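Local coordinates for protein pectate lyase (Cellvibrio cellulosa, PDB 1GXM) that cleaves pectate (polygalacturonic acid) by anti-beta-elimination, this chain being the catalytic module of a longer, modular family 10 polysaccharide lyase, at residues 27-32 and 83-88; 22-27 and 75-80; 266-269 and 275-278; 256-261 and 311-316. All coordinates share one frame; numbering follows the deposited sequence. Where two conformers were deposited one is given.

Overall arrangement
The four contacts form two pairs on separate parts of the catalytic module. Contacts 1 and 2 both involve helix 20-28, or the turn at its end, and helix 77-90; they share N27, their centres lie about 8 Å apart, and their segments alternate along the chain. Contacts 3 and 4 come later, with centres about 6 Å apart, and involve the short antiparallel strand pairs 256-258 with 268-271 and 274-278 with 315-316, contact 3 falling between the segments of contact 4. The pairs do not touch: the centres of contacts 2 and 4 are about 26 Å apart. Contacts 1 and 2 thus sample N-terminal helix packing, contacts 3 and 4 packing between strand pairs nearer the C-terminus.

Contact 1 of 4, residues 27-32 and 83-88; sequences NARTKW and LAEVYK
A surface salt bridge ties R29, where the chain leaves the region of helix 20-28, to E85 on helix 77-90. The guanidinium approaches side-on and gives two N-H groups to one oxygen: R29 NE lies 2.9 Å from E85 OE1, and R29 NH2 reaches the same OE1 at 2.9 Å. OE1 sits in the guanidinium plane, at its edge, but the two flat groups are turned 56° apart. Both nitrogens come to the carboxylate from one face, NE from well above its plane and NH2 closer to it on the syn side. This is a grip on a single oxygen, unlike the two-oxygen fork of coplanar pairs. A bend in the R29 chain (chi3 70°) brings the NE-NH2 edge round to E85. Behind the charged ends R29 CB is 4.0 Å from E85 CB, and E85 CG rests against the backbone oxygen R29 O at 3.4 Å. The remaining nitrogen, R29 NH1, is bonded to N26 OD1, a second hold that fixes the rotation of the group. K88 CE approaches R29 NH2 obliquely, at 4.2 Å, while the K88 ammonium pairs with D155. P153 and A152 lie against E85 and R29. The contact is a surface salt bridge between the segment at the end of helix 20-28 and helix 77-90, in the helical part of the catalytic module.

Contact 2 of 4, residues 22-27 and 75-80; sequences ANWLNN and ATITEM
With its CG trans to the backbone N (chi1 166°), W24 sends its indole out from helix 20-28 toward helix 77-90, where I77 holds CG1 between its own backbone N and carbonyl carbon, a chi1 of 58° that directs CG1 and CD1 at the ring. The contact is buried helix-helix packing in the helical part of the catalytic module, close to the N-terminal end of helix 77-90. It is the six-membered end of the indole that does the touching. W24 CZ2 meets I77 CD1 at 3.8 Å, W24 CH2 lies 3.8 Å from I77 CB, and the two side chains cross at about a right angle. T78 comes to the edge of the same ring, its OG1 near the ring plane and 3.7 Å from W24 CZ2. Helix 136-148 completes the surroundings: Y139 stacks on W24 and also packs against I77, and V143 touches W24. The polar edge of the indole is not left without a partner. T78 OG1, which is also bonded to G74 O, accepts a hydrogen bond of 2.8 Å from a water, and that water lies in the indole plane and accepts in turn from W24 NE1 at 2.9 Å.

Contact 3 of 4, residues 266-269 and 275-278; sequences NPIV and KMWY
I268 and M276 meet at about a right angle, the branched isoleucine lying across the thioether end of the methionine. I268 CG2 approaches M276 SD at 3.9 Å and I268 CG1 comes within 4.0 Å of the same sulfur, so both branches of the isoleucine close on it. M276 starts out extended, CG opposite the backbone N (chi1 -168°), and bends only at its last torsion (chi3 83°). That bend lays its methyl CE 3.7 Å above the centre of the Y278 ring, two residues further along the same strand. Y278 also touches the isoleucine: I268 CD1 stands 4.2 Å from Y278 CE2, its chain again nearly perpendicular to that of the tyrosine and oblique to the ring. The two segments follow one another closely in the chain, yet the contact is side-chain packing between two separate two-stranded antiparallel sheets, 268-271 with 256-258 and 274-278 with 315-316. Side chains alone make it; no hydrogen bond crosses it, and the nearest CA atoms, those of I268 and M276, are 8.4 Å apart. Y258 of strand 256-258 packs on both I268 and M276. The neighbouring W277 packs on helix 318-329, its NE1 bonded to F246 O. Just ahead of strand 268-271 comes an Asx turn: N266 OD1 accepts from I268 N at 2.8 Å, the donor standing above the amide's carbonyl plane, with an N-H...O angle of 159°.

Contact 4 of 4, residues 256-261 and 311-316; sequences YTYDSS and GYSWGG
Y258 provides nearly all of this contact, reaching from strand 256-258 across the backbone of residues 312-316. The direct hydrogen bond is at its phenolic end: W314 N donates to Y258 OH at 3.0 Å with an N-H...O angle of 161°. A water lies 2.6 Å from Y258 OH and donates to Y312 O at 3.1 Å, so the hydroxyl is linked directly to W314 N and through water to Y312 O. The same hydroxyl lies near the indole plane at its edge, 3.5 Å from W314 CD1. Contacts over the ring come next. The peptide around G315 runs beneath one face of the tyrosine, with G315 O 3.3 Å from Y258 CG and offset toward the rim. Because glycine has no side chain, the ring can settle directly on this backbone, Y258 CD2 lying 3.7 Å from G315 CA. P267 lies over the opposite ring face, I268 packs obliquely on that side, and M276 comes to the rim. Apolar packing is smaller: Y258 CE2 touches W314 CB at 3.9 Å. W314 places its own CG opposite its carbonyl carbon (chi1 -66°) and runs alongside Y258, pointing the same way; its NE1 is bonded to R308 O, and Y312 CD2 rests over one indole face. In this pectic acid lyase module the tyrosine packs between two separate two-stranded antiparallel sheets, 256-258 with 268-271 and 274-278 with 315-316, its ring face against a glycine backbone.

Contact 1 of 4, residues 27-32 and 83-88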
loop_
_atom_site.group_PDB
_atom_site.type_symbol
_atom_site.label_atom_id
_atom_site.label_comp_id
_atom_site.label_asym_id
_atom_site.label_seq_id
_atom_site.Cartn_x
_atom_site.Cartn_y
_atom_site.Cartn_z
ATOM N N ASN A 27 8.459 -2.840 -11.297
ATOM C CA ASN A 27 8.973 -4.163 -10.948
ATOM C C ASN A 27 7.950 -5.263 -11.178
ATOM O O ASN A 27 8.292 -6.363 -11.620
ATOM C CB ASN A 27 9.354 -4.193 -9.497
ATOM C CG ASN A 27 10.742 -3.633 -9.260
ATOM O OD1 ASN A 27 11.072 -3.206 -8.152
ATOM N ND2 ASN A 27 11.517 -3.502 -10.334
ATOM N N ALA A 28 6.690 -4.979 -10.876
ATOM C CA ALA A 28 5.629 -5.980 -11.006
ATOM C C ALA A 28 5.437 -6.424 -12.455
ATOM O O ALA A 28 4.932 -7.499 -12.726
ATOM C CB ALA A 28 4.323 -5.451 -10.458
ATOM N N ARG A 29 5.808 -5.561 -13.390
ATOM C CA ARG A 29 5.675 -5.871 -14.807
ATOM C C ARG A 29 6.370 -7.167 -15.194
ATOM O O ARG A 29 5.909 -7.864 -16.110
ATOM C CB ARG A 29 6.199 -4.720 -15.650
ATOM C CG ARG A 29 5.340 -3.484 -15.524
ATOM C CD ARG A 29 5.986 -2.261 -16.097
ATOM N NE ARG A 29 6.065 -2.306 -17.548
ATOM C CZ ARG A 29 6.561 -1.333 -18.302
ATOM N NH1 ARG A 29 7.025 -0.225 -17.745
ATOM N NH2 ARG A 29 6.591 -1.475 -19.623
ATOM N N THR A 30 7.445 -7.477 -14.481
ATOM C CA THR A 30 8.205 -8.706 -14.673
ATOM C C THR A 30 8.330 -9.511 -13.392
ATOM O O THR A 30 9.363 -10.114 -13.131
ATOM C CB THR A 30 9.611 -8.392 -15.235
ATOM O OG1 THR A 30 10.347 -7.555 -14.324
ATOM C CG2 THR A 30 9.517 -7.613 -16.532
ATOM N N LYS A 31 7.272 -9.537 -12.581
ATOM C CA LYS A 31 7.340 -10.223 -11.289
ATOM C C LYS A 31 7.673 -11.698 -11.472
ATOM O O LYS A 31 8.446 -12.254 -10.701
ATOM C CB LYS A 31 6.014 -10.099 -10.532
ATOM C CG LYS A 31 6.043 -10.703 -9.128
ATOM C CD LYS A 31 6.798 -9.817 -8.145
ATOM C CE LYS A 31 7.537 -10.622 -7.083
ATOM N NZ LYS A 31 6.709 -11.693 -6.464
ATOM N N TRP A 32 7.053 -12.317 -12.469
ATOM C CA TRP A 32 7.311 -13.715 -12.787
ATOM C C TRP A 32 7.799 -13.784 -14.211
ATOM O O TRP A 32 7.596 -12.871 -15.001
ATOM C CB TRP A 32 6.047 -14.555 -12.659
ATOM C CG TRP A 32 5.403 -14.453 -11.325
ATOM C CD1 TRP A 32 5.725 -15.162 -10.205
ATOM C CD2 TRP A 32 4.358 -13.567 -10.953
ATOM N NE1 TRP A 32 4.919 -14.782 -9.158
ATOM C CE2 TRP A 32 4.070 -13.802 -9.594
ATOM C CE3 TRP A 32 3.612 -12.609 -11.637
ATOM C CZ2 TRP A 32 3.087 -13.107 -8.909
ATOM C CZ3 TRP A 32 2.614 -11.937 -10.956
ATOM C CH2 TRP A 32 2.372 -12.180 -9.602
ATOM N N LEU A 83 0.264 -9.152 -16.139
ATOM C CA LEU A 83 -0.426 -9.631 -17.334
ATOM C C LEU A 83 -0.627 -8.503 -18.334
ATOM O O LEU A 83 -0.709 -8.741 -19.529
ATOM C CB LEU A 83 -1.756 -10.289 -16.983
ATOM C CG LEU A 83 -1.660 -11.609 -16.227
ATOM C CD1 LEU A 83 -3.019 -12.177 -16.028
ATOM C CD2 LEU A 83 -0.762 -12.580 -16.944
ATOM N N ALA A 84 -0.680 -7.261 -17.872
ATOM C CA ALA A 84 -0.762 -6.140 -18.798
ATOM C C ALA A 84 0.511 -6.057 -19.608
ATOM O O ALA A 84 0.483 -5.762 -20.809
ATOM C CB ALA A 84 -1.024 -4.833 -18.057
ATOM N N GLU A 85 1.634 -6.291 -18.941
ATOM C CA GLU A 85 2.935 -6.296 -19.595
ATOM C C GLU A 85 3.008 -7.459 -20.575
ATOM O O GLU A 85 3.468 -7.306 -21.680
ATOM C CB GLU A 85 4.060 -6.378 -18.572
ATOM C CG GLU A 85 5.450 -6.464 -19.179
ATOM C CD GLU A 85 5.906 -5.191 -19.868
ATOM O OE1 GLU A 85 5.335 -4.121 -19.626
ATOM O OE2 GLU A 85 6.878 -5.249 -20.671
ATOM N N VAL A 86 2.528 -8.624 -20.176
ATOM C CA VAL A 86 2.492 -9.769 -21.079
ATOM C C VAL A 86 1.648 -9.463 -22.298
ATOM O O VAL A 86 2.041 -9.809 -23.414
ATOM C CB VAL A 86 1.967 -11.031 -20.360
ATOM C CG1 VAL A 86 1.723 -12.156 -21.356
ATOM C CG2 VAL A 86 2.930 -11.473 -19.303
ATOM N N TYR A 87 0.503 -8.822 -22.113
ATOM C CA TYR A 87 -0.324 -8.409 -23.230
ATOM C C TYR A 87 0.419 -7.434 -24.142
ATOM O O TYR A 87 0.383 -7.557 -25.377
ATOM C CB TYR A 87 -1.643 -7.802 -22.765
ATOM C CG TYR A 87 -2.464 -7.336 -23.933
ATOM C CD1 TYR A 87 -2.821 -8.232 -24.938
ATOM C CD2 TYR A 87 -2.853 -6.017 -24.059
ATOM C CE1 TYR A 87 -3.550 -7.807 -26.049
ATOM C CE2 TYR A 87 -3.599 -5.589 -25.150
ATOM C CZ TYR A 87 -3.935 -6.493 -26.151
ATOM O OH TYR A 87 -4.677 -6.068 -27.233
ATOM N N LYS A 88 1.101 -6.476 -23.535
ATOM C CA LYS A 88 1.860 -5.478 -24.270
ATOM C C LYS A 88 2.954 -6.153 -25.080
ATOM O O LYS A 88 3.172 -5.791 -26.241
ATOM C CB LYS A 88 2.451 -4.442 -23.310
ATOM C CG LYS A 88 3.275 -3.327 -23.962
ATOM C CD LYS A 88 3.801 -2.387 -22.886
ATOM C CE LYS A 88 4.780 -1.340 -23.423
ATOM N NZ LYS A 88 4.133 -0.378 -24.334
#

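Contact 2 of 4, residues 22-27 and 75-80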
loop_
_atom_site.group_PDB
_atom_site.type_symbol
_atom_site.label_atom_id
_atom_site.label_comp_id
_atom_site.label_asym_id
_atom_site.label_seq_id
_atom_site.Cartn_x
_atom_site.Cartn_y
_atom_site.Cartn_z
ATOM N N ALA A 22 5.759 3.830 -7.940
ATOM C CA ALA A 22 6.098 3.633 -9.333
ATOM C C ALA A 22 7.153 2.533 -9.473
ATOM O O ALA A 22 7.099 1.719 -10.402
ATOM C CB ALA A 22 6.632 4.917 -9.923
ATOM N N ASN A 23 8.113 2.501 -8.557
ATOM C CA ASN A 23 9.139 1.467 -8.587
ATOM C C ASN A 23 8.484 0.098 -8.384
ATOM O O ASN A 23 8.810 -0.885 -9.059
ATOM C CB ASN A 23 10.179 1.697 -7.506
ATOM C CG ASN A 23 11.162 2.807 -7.830
ATOM O OD1 ASN A 23 11.880 3.284 -6.942
ATOM N ND2 ASN A 23 11.217 3.211 -9.077
ATOM N N TRP A 24 7.554 0.017 -7.443
ATOM C CA TRP A 24 6.849 -1.229 -7.217
ATOM C C TRP A 24 6.137 -1.682 -8.498
ATOM O O TRP A 24 6.190 -2.852 -8.896
ATOM C CB TRP A 24 5.834 -1.107 -6.056
ATOM C CG TRP A 24 4.933 -2.257 -6.093
ATOM C CD1 TRP A 24 5.176 -3.494 -5.588
ATOM C CD2 TRP A 24 3.701 -2.329 -6.782
ATOM N NE1 TRP A 24 4.151 -4.336 -5.920
ATOM C CE2 TRP A 24 3.230 -3.644 -6.652
ATOM C CE3 TRP A 24 2.918 -1.406 -7.498
ATOM C CZ2 TRP A 24 2.031 -4.063 -7.215
ATOM C CZ3 TRP A 24 1.723 -1.834 -8.048
ATOM C CH2 TRP A 24 1.308 -3.142 -7.913
ATOM N N LEU A 25 5.449 -0.761 -9.149
ATOM C CA LEU A 25 4.631 -1.118 -10.304
ATOM C C LEU A 25 5.534 -1.589 -11.441
ATOM O O LEU A 25 5.295 -2.601 -12.092
ATOM C CB LEU A 25 3.805 0.070 -10.742
ATOM C CG LEU A 25 2.736 -0.209 -11.802
ATOM C CD1 LEU A 25 1.562 0.748 -11.633
ATOM C CD2 LEU A 25 3.323 -0.094 -13.218
ATOM N N ASN A 26 6.580 -0.836 -11.692
ATOM C CA ASN A 26 7.450 -1.212 -12.791
ATOM C C ASN A 26 8.109 -2.552 -12.543
ATOM O O ASN A 26 8.266 -3.342 -13.472
ATOM C CB ASN A 26 8.432 -0.091 -13.109
ATOM C CG ASN A 26 7.751 1.051 -13.870
ATOM O OD1 ASN A 26 7.089 0.825 -14.899
ATOM N ND2 ASN A 26 7.871 2.269 -13.355
ATOM N N ASN A 27 8.459 -2.840 -11.297
ATOM C CA ASN A 27 8.973 -4.163 -10.948
ATOM C C ASN A 27 7.950 -5.263 -11.178
ATOM O O ASN A 27 8.292 -6.363 -11.620
ATOM C CB ASN A 27 9.354 -4.193 -9.497
ATOM C CG ASN A 27 10.742 -3.633 -9.260
ATOM O OD1 ASN A 27 11.072 -3.206 -8.152
ATOM N ND2 ASN A 27 11.517 -3.502 -10.334
ATOM N N ALA A 75 -1.531 -9.272 -3.943
ATOM C CA ALA A 75 -2.457 -9.962 -4.819
ATOM C C ALA A 75 -3.273 -8.971 -5.636
ATOM O O ALA A 75 -3.525 -7.844 -5.214
ATOM C CB ALA A 75 -3.355 -10.866 -4.047
ATOM N N THR A 76 -3.665 -9.450 -6.815
ATOM C CA THR A 76 -4.471 -8.757 -7.802
ATOM C C THR A 76 -3.669 -7.662 -8.479
ATOM O O THR A 76 -3.504 -7.663 -9.703
ATOM C CB THR A 76 -5.783 -8.222 -7.225
ATOM O OG1 THR A 76 -6.549 -9.327 -6.728
ATOM C CG2 THR A 76 -6.649 -7.625 -8.344
ATOM N N ILE A 77 -3.147 -6.741 -7.690
ATOM C CA ILE A 77 -2.420 -5.610 -8.232
ATOM C C ILE A 77 -1.149 -6.052 -8.946
ATOM O O ILE A 77 -0.815 -5.507 -9.997
ATOM C CB ILE A 77 -2.164 -4.523 -7.156
ATOM C CG1 ILE A 77 -1.390 -5.062 -5.951
ATOM C CG2 ILE A 77 -3.500 -3.926 -6.748
ATOM C CD1 ILE A 77 -0.970 -3.987 -4.941
ATOM N N THR A 78 -0.470 -7.059 -8.428
ATOM C CA THR A 78 0.751 -7.528 -9.063
ATOM C C THR A 78 0.403 -8.313 -10.316
ATOM O O THR A 78 0.956 -8.069 -11.374
ATOM C CB THR A 78 1.545 -8.398 -8.119
ATOM O OG1 THR A 78 1.795 -7.695 -6.896
ATOM C CG2 THR A 78 2.913 -8.684 -8.705
ATOM N N GLU A 79 -0.514 -9.261 -10.185
ATOM C CA GLU A 79 -0.924 -10.088 -11.319
ATOM C C GLU A 79 -1.407 -9.245 -12.484
ATOM O O GLU A 79 -1.080 -9.522 -13.645
ATOM C CB GLU A 79 -2.032 -11.075 -10.917
ATOM C CG GLU A 79 -1.574 -12.213 -10.026
ATOM C CD GLU A 79 -1.607 -11.908 -8.554
ATOM O OE1 GLU A 79 -1.657 -10.727 -8.173
ATOM O OE2 GLU A 79 -1.568 -12.866 -7.765
ATOM N N MET A 80 -2.169 -8.202 -12.210
ATOM C CA MET A 80 -2.754 -7.430 -13.309
ATOM C C MET A 80 -1.692 -6.607 -14.031
ATOM O O MET A 80 -1.777 -6.437 -15.251
ATOM C CB MET A 80 -3.956 -6.605 -12.876
ATOM C CG MET A 80 -3.621 -5.250 -12.392
ATOM S SD MET A 80 -4.876 -4.696 -11.338
ATOM C CE MET A 80 -5.895 -3.763 -12.461
HETATM O O HOH W 1 4.193 -7.254 -5.604
#

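Contact 3 of 4, residues 266-269 and 275-278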
loop_
_atom_site.group_PDB
_atom_site.type_symbol
_atom_site.label_atom_id
_atom_site.label_comp_id
_atom_site.label_asym_id
_atom_site.label_seq_id
_atom_site.Cartn_x
_atom_site.Cartn_y
_atom_site.Cartn_z
ATOM N N ASN A 266 15.756 -8.196 22.164
ATOM C CA ASN A 266 15.364 -6.830 21.827
ATOM C C ASN A 266 15.979 -6.425 20.499
ATOM O O ASN A 266 17.183 -6.231 20.411
ATOM C CB ASN A 266 15.787 -5.842 22.907
ATOM C CG ASN A 266 15.181 -4.474 22.707
ATOM O OD1 ASN A 266 14.702 -4.161 21.620
ATOM N ND2 ASN A 266 15.212 -3.641 23.734
ATOM N N PRO A 267 15.160 -6.262 19.465
ATOM C CA PRO A 267 15.663 -5.879 18.143
ATOM C C PRO A 267 15.934 -4.402 17.995
ATOM O O PRO A 267 16.448 -3.992 16.954
ATOM C CB PRO A 267 14.522 -6.281 17.224
ATOM C CG PRO A 267 13.301 -6.074 18.049
ATOM C CD PRO A 267 13.691 -6.400 19.461
ATOM N N ILE A 268 15.588 -3.603 18.988
ATOM C CA ILE A 268 15.795 -2.165 18.891
ATOM C C ILE A 268 17.123 -1.879 19.535
ATOM O O ILE A 268 17.270 -1.924 20.761
ATOM C CB ILE A 268 14.663 -1.398 19.569
ATOM C CG1 ILE A 268 13.335 -1.720 18.859
ATOM C CG2 ILE A 268 14.961 0.120 19.535
ATOM C CD1 ILE A 268 12.103 -1.233 19.590
ATOM N N VAL A 269 18.103 -1.637 18.687
ATOM C CA VAL A 269 19.482 -1.579 19.153
ATOM C C VAL A 269 20.173 -0.310 18.712
ATOM O O VAL A 269 19.832 0.261 17.698
ATOM C CB VAL A 269 20.282 -2.804 18.672
ATOM C CG1 VAL A 269 19.655 -4.068 19.215
ATOM C CG2 VAL A 269 20.400 -2.846 17.169
ATOM N N LYS A 275 18.515 6.257 12.104
ATOM C CA LYS A 275 17.174 6.579 12.563
ATOM C C LYS A 275 16.300 5.366 12.340
ATOM O O LYS A 275 16.378 4.716 11.302
ATOM C CB LYS A 275 16.647 7.748 11.762
ATOM C CG LYS A 275 17.380 9.058 12.048
ATOM C CD LYS A 275 16.918 10.162 11.088
ATOM C CE LYS A 275 17.669 11.439 11.337
ATOM N NZ LYS A 275 17.289 12.519 10.394
ATOM N N MET A 276 15.460 5.093 13.313
ATOM C CA MET A 276 14.501 4.000 13.265
ATOM C C MET A 276 13.109 4.594 13.325
ATOM O O MET A 276 12.851 5.574 14.018
ATOM C CB MET A 276 14.690 3.044 14.440
ATOM C CG MET A 276 13.927 1.757 14.301
ATOM S SD MET A 276 13.838 0.832 15.824
ATOM C CE MET A 276 12.428 1.662 16.605
ATOM N N TRP A 277 12.199 3.945 12.629
ATOM C CA TRP A 277 10.788 4.261 12.744
ATOM C C TRP A 277 10.077 3.085 13.355
ATOM O O TRP A 277 10.421 1.933 13.118
ATOM C CB TRP A 277 10.178 4.588 11.366
ATOM C CG TRP A 277 10.635 5.909 10.862
ATOM C CD1 TRP A 277 9.989 7.095 10.982
ATOM C CD2 TRP A 277 11.890 6.196 10.217
ATOM N NE1 TRP A 277 10.745 8.104 10.441
ATOM C CE2 TRP A 277 11.909 7.574 9.951
ATOM C CE3 TRP A 277 12.967 5.421 9.791
ATOM C CZ2 TRP A 277 12.964 8.196 9.318
ATOM C CZ3 TRP A 277 14.010 6.042 9.146
ATOM C CH2 TRP A 277 14.002 7.418 8.917
ATOM N N TYR A 278 9.073 3.382 14.166
ATOM C CA TYR A 278 8.202 2.356 14.678
ATOM C C TYR A 278 7.146 1.972 13.657
ATOM O O TYR A 278 6.727 2.776 12.824
ATOM C CB TYR A 278 7.518 2.816 15.953
ATOM C CG TYR A 278 8.469 2.978 17.108
ATOM C CD1 TYR A 278 9.144 4.168 17.322
ATOM C CD2 TYR A 278 8.704 1.935 17.980
ATOM C CE1 TYR A 278 10.019 4.302 18.385
ATOM C CE2 TYR A 278 9.585 2.059 19.034
ATOM C CZ TYR A 278 10.226 3.243 19.236
ATOM O OH TYR A 278 11.095 3.348 20.295
#

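Contact 4 of 4, residues 256-261 and 311-316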
loop_
_atom_site.group_PDB
_atom_site.type_symbol
_atom_site.label_atom_id
_atom_site.label_comp_id
_atom_site.label_asym_id
_atom_site.label_seq_id
_atom_site.Cartn_x
_atom_site.Cartn_y
_atom_site.Cartn_z
ATOM N N TYR A 256 19.309 4.603 16.741
ATOM C CA TYR A 256 18.868 3.218 16.875
ATOM C C TYR A 256 18.501 2.658 15.518
ATOM O O TYR A 256 18.207 3.389 14.586
ATOM C CB TYR A 256 17.653 3.119 17.815
ATOM C CG TYR A 256 18.013 3.477 19.235
ATOM C CD1 TYR A 256 18.092 4.811 19.609
ATOM C CD2 TYR A 256 18.333 2.514 20.174
ATOM C CE1 TYR A 256 18.446 5.203 20.869
ATOM C CE2 TYR A 256 18.711 2.922 21.481
ATOM C CZ TYR A 256 18.751 4.276 21.785
ATOM O OH TYR A 256 19.110 4.745 23.048
ATOM N N THR A 257 18.474 1.348 15.452
ATOM C CA THR A 257 17.990 0.640 14.297
ATOM C C THR A 257 17.241 -0.592 14.763
ATOM O O THR A 257 17.426 -1.063 15.881
ATOM C CB THR A 257 19.162 0.312 13.378
ATOM O OG1 THR A 257 18.679 0.086 12.043
ATOM C CG2 THR A 257 19.910 -0.940 13.812
ATOM N N TYR A 258 16.432 -1.128 13.872
ATOM C CA TYR A 258 15.693 -2.347 14.132
ATOM C C TYR A 258 16.424 -3.501 13.468
ATOM O O TYR A 258 16.603 -3.529 12.262
ATOM C CB TYR A 258 14.270 -2.253 13.580
ATOM C CG TYR A 258 13.352 -3.309 14.142
ATOM C CD1 TYR A 258 13.229 -4.559 13.543
ATOM C CD2 TYR A 258 12.611 -3.061 15.273
ATOM C CE1 TYR A 258 12.394 -5.513 14.062
ATOM C CE2 TYR A 258 11.763 -4.008 15.789
ATOM C CZ TYR A 258 11.675 -5.234 15.195
ATOM O OH TYR A 258 10.793 -6.144 15.729
ATOM N N ASP A 259 16.862 -4.448 14.275
ATOM C CA ASP A 259 17.610 -5.583 13.790
ATOM C C ASP A 259 16.838 -6.835 14.158
ATOM O O ASP A 259 16.882 -7.287 15.297
ATOM C CB ASP A 259 19.013 -5.564 14.378
ATOM C CG ASP A 259 19.909 -6.600 13.750
ATOM O OD1 ASP A 259 19.379 -7.544 13.155
ATOM O OD2 ASP A 259 21.140 -6.511 13.834
ATOM N N SER A 260 16.092 -7.373 13.208
ATOM C CA SER A 260 15.222 -8.507 13.491
ATOM C C SER A 260 16.022 -9.734 13.941
ATOM O O SER A 260 15.486 -10.590 14.630
ATOM C CB SER A 260 14.344 -8.854 12.295
ATOM O OG SER A 260 15.107 -9.386 11.245
ATOM N N SER A 261 17.301 -9.794 13.570
ATOM C CA SER A 261 18.185 -10.892 14.005
ATOM C C SER A 261 18.419 -10.905 15.516
ATOM O O SER A 261 18.842 -11.920 16.091
ATOM C CB SER A 261 19.541 -10.831 13.284
ATOM O OG SER A 261 20.481 -9.986 13.940
ATOM N N GLY A 311 8.312 -12.810 15.455
ATOM C CA GLY A 311 7.503 -13.178 14.308
ATOM C C GLY A 311 6.909 -12.033 13.523
ATOM O O GLY A 311 6.312 -12.228 12.498
ATOM N N TYR A 312 7.076 -10.823 14.028
ATOM C CA TYR A 312 6.506 -9.634 13.402
ATOM C C TYR A 312 7.493 -8.506 13.606
ATOM O O TYR A 312 8.126 -8.429 14.662
ATOM C CB TYR A 312 5.193 -9.313 14.108
ATOM C CG TYR A 312 4.256 -8.334 13.461
ATOM C CD1 TYR A 312 3.452 -8.702 12.404
ATOM C CD2 TYR A 312 4.114 -7.045 13.957
ATOM C CE1 TYR A 312 2.562 -7.810 11.858
ATOM C CE2 TYR A 312 3.239 -6.153 13.404
ATOM C CZ TYR A 312 2.434 -6.546 12.377
ATOM O OH TYR A 312 1.549 -5.665 11.802
ATOM N N SER A 313 7.656 -7.653 12.599
ATOM C CA SER A 313 8.580 -6.531 12.708
ATOM C C SER A 313 7.880 -5.344 13.331
ATOM O O SER A 313 6.848 -4.895 12.838
ATOM C CB SER A 313 9.096 -6.096 11.352
ATOM O OG SER A 313 9.887 -7.098 10.805
ATOM N N TRP A 314 8.450 -4.794 14.379
ATOM C CA TRP A 314 7.837 -3.705 15.142
ATOM C C TRP A 314 8.434 -2.343 14.831
ATOM O O TRP A 314 8.021 -1.347 15.393
ATOM C CB TRP A 314 7.934 -4.011 16.640
ATOM C CG TRP A 314 7.108 -5.196 16.956
ATOM C CD1 TRP A 314 7.508 -6.498 16.958
ATOM C CD2 TRP A 314 5.695 -5.213 17.155
ATOM N NE1 TRP A 314 6.438 -7.317 17.205
ATOM C CE2 TRP A 314 5.312 -6.551 17.328
ATOM C CE3 TRP A 314 4.719 -4.226 17.250
ATOM C CZ2 TRP A 314 4.021 -6.927 17.578
ATOM C CZ3 TRP A 314 3.424 -4.612 17.498
ATOM C CH2 TRP A 314 3.083 -5.947 17.636
ATOM N N GLY A 315 9.402 -2.311 13.920
ATOM C CA GLY A 315 10.053 -1.092 13.525
ATOM C C GLY A 315 10.891 -1.378 12.316
ATOM O O GLY A 315 11.049 -2.518 11.905
ATOM N N GLY A 316 11.468 -0.329 11.777
ATOM C CA GLY A 316 12.287 -0.466 10.611
ATOM C C GLY A 316 12.710 0.858 10.045
ATOM O O GLY A 316 12.477 1.908 10.588
HETATM O O HOH W 2 11.232 -8.628 15.000
#